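Long-range contacts in DNA repair protein RecN (Deinococcus radiodurans, PDB 4ABY), which probably uses ATP binding and hydrolysis in the recombinational repair of broken DNA, and is represented here by its SMC-like head domain: residues 183-188 and 221-226; 252-257 and 279-284; 363-368 and 391-396. All blocks are in the same frame, centred on the assembly; numbering follows the deposited sequence.

Contact 1 of 3, residues 183-188 and 221-226; sequences AAHAAW and AELLKV
Leu223 sets one methyl against the Trp188 indole and the other against the backbone at His185. Leu223 CD2 stands above the plane of the indole, offset to the rim of its six-membered part, 3.3 Å from Trp188 CE3. Leu223 CD1 settles instead against the main chain, 3.5 Å from His185 CA. Both Leu223 and Trp188 carry CG opposite the backbone N (chi1 -176° and 170°), and each side chain thereby extends across the gap to the other. Beside this pair the packing thins to methyl contacts: Ala184 CB is 4.2 Å from Leu223 CD1 and 4.4 Å from Val226 CG2. Ala184 and Leu223 also mark the point where the backbones come nearest, 5.4 Å between their CA atoms. A serine in place of Trp188 would probably leave the CD2 methyl of Leu223 without its aromatic neighbour and open a gap between the helices. The axes of these short segments run antiparallel at 162° and approach to 8.8 Å, as in the antiparallel coiled coil that rises from SMC-like heads. Trp188 further meets His220, Val216 and Leu219 of helix 214-249, while Leu223 also packs on Tyr181 of helix 175-197 and on Pro269 in strand 269-270.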
# COMPACT_ATOMS: atom_id res chain seq x y z
N ALA A 183 -13.48 17.32 -21.14
CA ALA A 183 -14.20 18.49 -21.60
C ALA A 183 -15.22 18.11 -22.67
O ALA A 183 -16.39 18.48 -22.59
CB ALA A 183 -13.24 19.53 -22.13
N ALA A 184 -14.75 17.36 -23.67
CA ALA A 184 -15.61 16.89 -24.74
C ALA A 184 -16.79 16.09 -24.19
O ALA A 184 -17.94 16.31 -24.58
CB ALA A 184 -14.81 16.06 -25.73
N HIS A 185 -16.50 15.16 -23.29
CA HIS A 185 -17.53 14.33 -22.70
C HIS A 185 -18.56 15.17 -21.95
O HIS A 185 -19.76 14.91 -22.03
CB HIS A 185 -16.91 13.30 -21.75
CG HIS A 185 -17.92 12.43 -21.07
ND1 HIS A 185 -18.19 11.14 -21.49
CD2 HIS A 185 -18.72 12.65 -20.01
CE1 HIS A 185 -19.11 10.61 -20.71
NE2 HIS A 185 -19.45 11.51 -19.81
N ALA A 186 -18.09 16.17 -21.22
CA ALA A 186 -18.98 17.03 -20.44
C ALA A 186 -19.90 17.84 -21.34
O ALA A 186 -21.10 17.96 -21.08
CB ALA A 186 -18.18 17.95 -19.54
N ALA A 187 -19.33 18.41 -22.40
CA ALA A 187 -20.09 19.20 -23.36
C ALA A 187 -21.14 18.36 -24.06
O ALA A 187 -22.25 18.82 -24.33
CB ALA A 187 -19.15 19.83 -24.37
N TRP A 188 -20.79 17.11 -24.36
CA TRP A 188 -21.71 16.19 -25.00
C TRP A 188 -22.88 15.83 -24.09
O TRP A 188 -23.99 15.61 -24.57
CB TRP A 188 -20.97 14.93 -25.45
CG TRP A 188 -21.88 13.83 -25.92
CD1 TRP A 188 -22.70 13.85 -27.01
CD2 TRP A 188 -22.05 12.55 -25.31
NE1 TRP A 188 -23.37 12.66 -27.11
CE2 TRP A 188 -22.99 11.84 -26.09
CE3 TRP A 188 -21.50 11.93 -24.19
CZ2 TRP A 188 -23.39 10.55 -25.77
CZ3 TRP A 188 -21.90 10.64 -23.88
CH2 TRP A 188 -22.83 9.97 -24.67
N ALA A 221 -19.32 13.19 -32.21
CA ALA A 221 -18.24 12.96 -33.17
C ALA A 221 -16.91 13.43 -32.59
O ALA A 221 -15.91 12.73 -32.69
CB ALA A 221 -18.54 13.68 -34.47
N GLU A 222 -16.92 14.61 -31.97
CA GLU A 222 -15.75 15.10 -31.25
C GLU A 222 -15.36 14.12 -30.15
O GLU A 222 -14.20 13.76 -30.01
CB GLU A 222 -16.04 16.46 -30.63
CG GLU A 222 -15.53 17.63 -31.45
CD GLU A 222 -14.02 17.68 -31.51
OE1 GLU A 222 -13.39 17.99 -30.47
OE2 GLU A 222 -13.45 17.41 -32.60
N LEU A 223 -16.36 13.70 -29.38
CA LEU A 223 -16.14 12.79 -28.26
C LEU A 223 -15.39 11.53 -28.67
O LEU A 223 -14.47 11.10 -27.99
CB LEU A 223 -17.47 12.41 -27.62
CG LEU A 223 -17.33 11.54 -26.38
CD1 LEU A 223 -16.51 12.27 -25.33
CD2 LEU A 223 -18.69 11.17 -25.83
N LEU A 224 -15.79 10.94 -29.79
CA LEU A 224 -15.12 9.75 -30.30
C LEU A 224 -13.76 10.12 -30.87
O LEU A 224 -12.78 9.41 -30.67
CB LEU A 224 -15.97 9.05 -31.37
CG LEU A 224 -17.35 8.61 -30.90
CD1 LEU A 224 -17.99 7.70 -31.93
CD2 LEU A 224 -17.25 7.90 -29.56
N LYS A 225 -13.71 11.25 -31.57
CA LYS A 225 -12.48 11.73 -32.18
C LYS A 225 -11.41 11.95 -31.11
O LYS A 225 -10.31 11.41 -31.18
CB LYS A 225 -12.75 13.03 -32.94
CG LYS A 225 -11.58 13.57 -33.74
CD LYS A 225 -11.93 14.93 -34.34
CE LYS A 225 -10.80 15.47 -35.22
NZ LYS A 225 -9.57 15.77 -34.44
N VAL A 226 -11.76 12.77 -30.13
CA VAL A 226 -10.90 13.06 -29.00
C VAL A 226 -10.62 11.78 -28.20
O VAL A 226 -9.49 11.53 -27.79
CB VAL A 226 -11.55 14.10 -28.07
CG1 VAL A 226 -10.69 14.34 -26.84
CG2 VAL A 226 -11.78 15.39 -28.83

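Contact 2 of 3, residues 252-257 and 279-284; sequences LGMPHA and LRFSAN
The Phe281 ring receives Met254, a selenomethionine, at its edge: SE lies in the ring plane, 82° off the normal and 3.9 Å from CZ. Ala257 CB approaches the same end of the ring obliquely, 3.7 Å from Phe281 CE1. Over one face of the Phe281 ring stands Ser282 O, which also receives the CH···O contact of Ala257 CA at 3.3 Å. His256 lies at the outer margin, Pro255 CB over one face of its ring, and meets the other segment through its backbone, His256 C being 3.9 Å from Ala283 O. With CG anti to the backbone N (chi1 176°), the end of the Phe281 ring comes to the loop. The Met254 chain, bent at chi3 (-74°), crosses it at about a right angle in a Met-aromatic contact, and SE also faces Ala283 CB at 4.3 Å. Ala283 O is turned to the loop as well, 4.0 Å from Met254 CB. Met254 and Phe281 are buried, both packing on Ile249 of helix 214-249 and Val304 of helix 298-312. A type I turn from Met254 to Ala257, closed by the bond from Ala257 N to Met254 O, reverses the chain between helix 214-249 and strand 258-266. The arrangement is a helix-to-strand connection packed against the end of a two-stranded antiparallel sheet, 258-266 with 276-282, away from the predicted nucleotide site.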
# COMPACT_ATOMS: atom_id res chain seq x y z
N LEU A 252 14.19 -6.81 -7.82
CA LEU A 252 13.57 -7.19 -6.56
C LEU A 252 13.23 -8.67 -6.51
O LEU A 252 12.28 -9.08 -5.84
CB LEU A 252 12.30 -6.37 -6.34
CG LEU A 252 12.45 -4.98 -5.71
CD1 LEU A 252 13.62 -4.22 -6.30
CD2 LEU A 252 11.16 -4.20 -5.87
N GLY A 253 14.01 -9.48 -7.22
CA GLY A 253 13.81 -10.92 -7.21
C GLY A 253 12.80 -11.42 -8.24
O GLY A 253 12.20 -12.48 -8.06
N MSE A 254 12.62 -10.66 -9.31
CA MSE A 254 11.78 -11.06 -10.43
C MSE A 254 12.45 -10.63 -11.72
O MSE A 254 11.97 -9.73 -12.42
CB MSE A 254 10.39 -10.41 -10.31
CG MSE A 254 9.50 -11.05 -9.27
SE MSE A 254 8.05 -9.89 -8.68
CE MSE A 254 9.05 -8.64 -7.57
N PRO A 255 13.58 -11.27 -12.05
CA PRO A 255 14.42 -10.83 -13.17
C PRO A 255 13.69 -10.93 -14.50
O PRO A 255 14.08 -10.25 -15.45
CB PRO A 255 15.59 -11.82 -13.14
CG PRO A 255 15.54 -12.45 -11.79
CD PRO A 255 14.11 -12.49 -11.41
N HIS A 256 12.65 -11.76 -14.57
CA HIS A 256 11.95 -11.99 -15.83
C HIS A 256 10.50 -11.55 -15.77
O HIS A 256 9.65 -12.08 -16.48
CB HIS A 256 12.03 -13.46 -16.23
CG HIS A 256 13.43 -14.01 -16.22
ND1 HIS A 256 14.43 -13.48 -17.00
CD2 HIS A 256 13.98 -15.02 -15.52
CE1 HIS A 256 15.55 -14.16 -16.79
NE2 HIS A 256 15.30 -15.09 -15.89
N ALA A 257 10.23 -10.57 -14.92
CA ALA A 257 8.88 -10.05 -14.80
C ALA A 257 8.48 -9.41 -16.12
O ALA A 257 9.29 -8.76 -16.76
CB ALA A 257 8.79 -9.05 -13.67
N LEU A 279 -3.93 -3.01 -15.82
CA LEU A 279 -2.53 -3.32 -15.61
C LEU A 279 -2.34 -4.83 -15.44
O LEU A 279 -2.89 -5.43 -14.52
CB LEU A 279 -2.00 -2.59 -14.38
CG LEU A 279 -0.51 -2.78 -14.13
CD1 LEU A 279 0.28 -2.32 -15.35
CD2 LEU A 279 -0.07 -2.03 -12.88
N ARG A 280 -1.56 -5.42 -16.33
CA ARG A 280 -1.35 -6.86 -16.33
C ARG A 280 0.11 -7.19 -16.04
O ARG A 280 1.01 -6.46 -16.45
CB ARG A 280 -1.78 -7.46 -17.67
CG ARG A 280 -3.23 -7.14 -18.03
CD ARG A 280 -3.63 -7.68 -19.40
NE ARG A 280 -3.68 -9.13 -19.43
CZ ARG A 280 -3.20 -9.87 -20.43
NH1 ARG A 280 -2.62 -9.27 -21.47
NH2 ARG A 280 -3.28 -11.19 -20.39
N PHE A 281 0.35 -8.29 -15.33
CA PHE A 281 1.68 -8.60 -14.82
C PHE A 281 1.91 -10.09 -14.67
O PHE A 281 1.02 -10.83 -14.24
CB PHE A 281 1.87 -7.90 -13.47
CG PHE A 281 3.18 -8.21 -12.79
CD1 PHE A 281 4.33 -7.52 -13.12
CD2 PHE A 281 3.24 -9.18 -11.80
CE1 PHE A 281 5.52 -7.80 -12.49
CE2 PHE A 281 4.43 -9.47 -11.17
CZ PHE A 281 5.58 -8.78 -11.51
N SER A 282 3.11 -10.53 -15.04
CA SER A 282 3.56 -11.90 -14.77
C SER A 282 4.90 -11.83 -14.07
O SER A 282 5.81 -11.15 -14.52
CB SER A 282 3.68 -12.69 -16.08
OG SER A 282 4.69 -12.14 -16.90
N ALA A 283 5.02 -12.55 -12.95
CA ALA A 283 6.25 -12.54 -12.16
C ALA A 283 7.36 -13.39 -12.78
O ALA A 283 8.54 -13.01 -12.74
CB ALA A 283 5.96 -12.99 -10.74
N ASN A 284 6.98 -14.53 -13.34
CA ASN A 284 7.95 -15.51 -13.82
C ASN A 284 7.97 -15.63 -15.34
O ASN A 284 7.04 -15.17 -16.01
CB ASN A 284 7.68 -16.86 -13.16
CG ASN A 284 7.62 -16.76 -11.65
OD1 ASN A 284 6.82 -17.44 -11.01
ND2 ASN A 284 8.46 -15.91 -11.07

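Contact 3 of 3, residues 363-368 and 391-396; sequences HHHYKV and EEIARM
His365 packs tightly against the helix, whereas Lys367, two residues along the strand, reaches a looser ionic cluster in which Lys367 and Arg395 are partly exposed while Glu392 is buried. At the tight end Ile393 CD1 meets the edge of the imidazole in its plane, 3.6 Å from His365 CE1. Met396 SE, of a selenomethionine, also stands near that edge at 4.1 Å from His365 CE1, while Glu392 CG comes in obliquely to His365 NE2. The imidazole and the Glu392 carboxylate are turned 83° apart, and the polar end of His365 is engaged elsewhere, with NE2 hydrogen-bonded to Thr66 OG1. At the other end Lys367 is fully extended, and its NZ makes a weak salt bridge of 3.4 Å to Glu392 OE1. A bend at chi2 (70°) turns the Glu392 carboxylate toward the lysine. The shorter ionic contact lies within the helix: Arg395 NH2 binds Glu392 OE2 at 2.8 Å from above the carboxylate plane (39° out of it), and Arg395 NE adds a weak bond to OE1. Lys367 NZ and Arg395 NE, 4.3 Å apart, thus share Glu392 OE1, and the carboxylate would probably be stabilised in its ionised form. The salt-bridge network and the packed histidine join helix 387-398 to strand 364-373, which in the mixed sheet of the ABC-type ATPase head pairs with strand 62-67, the strand leading into the predicted ATP-binding P-loop.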
# COMPACT_ATOMS: atom_id res chain seq x y z
N HIS A 363 15.12 4.28 9.56
CA HIS A 363 15.37 5.50 10.31
C HIS A 363 15.11 5.23 11.78
O HIS A 363 15.63 5.93 12.65
CB HIS A 363 14.46 6.63 9.84
CG HIS A 363 14.71 7.06 8.43
ND1 HIS A 363 14.21 6.38 7.35
CD2 HIS A 363 15.41 8.10 7.93
CE1 HIS A 363 14.60 6.98 6.24
NE2 HIS A 363 15.32 8.03 6.56
N HIS A 364 14.30 4.22 12.03
CA HIS A 364 13.98 3.82 13.39
C HIS A 364 13.85 2.32 13.42
O HIS A 364 13.10 1.73 12.64
CB HIS A 364 12.68 4.50 13.84
CG HIS A 364 12.73 5.99 13.75
ND1 HIS A 364 13.16 6.79 14.79
CD2 HIS A 364 12.41 6.84 12.74
CE1 HIS A 364 13.10 8.05 14.43
NE2 HIS A 364 12.65 8.11 13.19
N HIS A 365 14.60 1.69 14.32
CA HIS A 365 14.59 0.24 14.43
C HIS A 365 13.85 -0.15 15.71
O HIS A 365 14.33 0.07 16.82
CB HIS A 365 16.02 -0.29 14.44
CG HIS A 365 16.11 -1.79 14.37
ND1 HIS A 365 17.10 -2.44 13.68
CD2 HIS A 365 15.32 -2.75 14.90
CE1 HIS A 365 16.93 -3.74 13.79
NE2 HIS A 365 15.86 -3.96 14.53
N TYR A 366 12.67 -0.72 15.54
CA TYR A 366 11.87 -1.16 16.67
C TYR A 366 12.06 -2.65 16.88
O TYR A 366 12.15 -3.40 15.91
CB TYR A 366 10.39 -0.85 16.43
CG TYR A 366 10.10 0.63 16.36
CD1 TYR A 366 9.82 1.36 17.51
CD2 TYR A 366 10.12 1.31 15.15
CE1 TYR A 366 9.56 2.71 17.45
CE2 TYR A 366 9.87 2.67 15.09
CZ TYR A 366 9.59 3.36 16.24
OH TYR A 366 9.33 4.71 16.18
N LYS A 367 12.15 -3.08 18.13
CA LYS A 367 12.23 -4.50 18.41
C LYS A 367 10.98 -4.96 19.14
O LYS A 367 10.59 -4.39 20.16
CB LYS A 367 13.47 -4.85 19.23
CG LYS A 367 13.71 -6.35 19.33
CD LYS A 367 14.90 -6.71 20.20
CE LYS A 367 15.15 -8.21 20.20
NZ LYS A 367 16.28 -8.61 21.07
N VAL A 368 10.33 -5.98 18.60
CA VAL A 368 9.17 -6.56 19.24
C VAL A 368 9.65 -7.70 20.14
O VAL A 368 10.29 -8.65 19.69
CB VAL A 368 8.14 -7.07 18.22
CG1 VAL A 368 6.93 -7.63 18.94
CG2 VAL A 368 7.72 -5.94 17.30
N GLU A 391 23.82 -4.34 17.71
CA GLU A 391 23.76 -5.66 18.25
C GLU A 391 22.68 -6.47 17.63
O GLU A 391 22.87 -7.60 17.33
CB GLU A 391 23.45 -5.56 19.71
CG GLU A 391 24.54 -6.01 20.60
CD GLU A 391 24.02 -6.41 21.93
OE1 GLU A 391 22.80 -6.36 22.11
OE2 GLU A 391 24.82 -6.78 22.79
N GLU A 392 21.51 -5.88 17.45
CA GLU A 392 20.37 -6.58 16.87
C GLU A 392 20.64 -7.01 15.43
O GLU A 392 20.37 -8.15 15.06
CB GLU A 392 19.12 -5.69 16.92
CG GLU A 392 17.86 -6.34 16.36
CD GLU A 392 17.33 -7.46 17.23
OE1 GLU A 392 17.96 -7.77 18.27
OE2 GLU A 392 16.27 -8.03 16.88
N ILE A 393 21.18 -6.10 14.63
CA ILE A 393 21.51 -6.39 13.25
C ILE A 393 22.42 -7.61 13.17
O ILE A 393 22.22 -8.49 12.34
CB ILE A 393 22.20 -5.21 12.56
CG1 ILE A 393 21.29 -3.98 12.59
CG2 ILE A 393 22.55 -5.56 11.13
CD1 ILE A 393 19.94 -4.23 11.94
N ALA A 394 23.43 -7.64 14.03
CA ALA A 394 24.34 -8.77 14.09
C ALA A 394 23.58 -10.05 14.45
O ALA A 394 23.71 -11.07 13.77
CB ALA A 394 25.47 -8.50 15.09
N ARG A 395 22.77 -10.00 15.51
CA ARG A 395 21.92 -11.15 15.86
C ARG A 395 21.07 -11.63 14.69
O ARG A 395 20.79 -12.82 14.57
CB ARG A 395 20.97 -10.84 17.05
CG ARG A 395 19.81 -11.87 17.17
CD ARG A 395 18.75 -11.51 18.23
NE ARG A 395 17.54 -10.87 17.69
CZ ARG A 395 16.76 -11.40 16.75
NH1 ARG A 395 17.06 -12.58 16.21
NH2 ARG A 395 15.68 -10.76 16.32
N MSE A 396 20.64 -10.71 13.83
CA MSE A 396 19.76 -11.11 12.73
C MSE A 396 20.53 -11.84 11.62
O MSE A 396 19.98 -12.72 10.94
CB MSE A 396 18.95 -9.91 12.17
CG MSE A 396 17.99 -9.27 13.16
SE MSE A 396 17.18 -7.64 12.49
CE MSE A 396 15.87 -8.35 11.27

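The three contacts follow one another along the chain without touching. Helix 214-249 links the first two: it supplies residues 221-226 to contact 1 and ends just before the loop of contact 2, whose centre is 37 Å from that of contact 1. From contact 2 to contact 3 the centres are 30 Å apart and the nearest atoms about 17 Å. Contacts 1 and 3 lie on opposite sides of the chain's centre, 57 Å between centres, so the antiparallel helix pair, probably the root of the coiled coil, is remote from the nucleotide-binding part of the head. Contact 3 alone adjoins the predicted ATP site, the side chain of Arg395 being about 4 Å from Gly67.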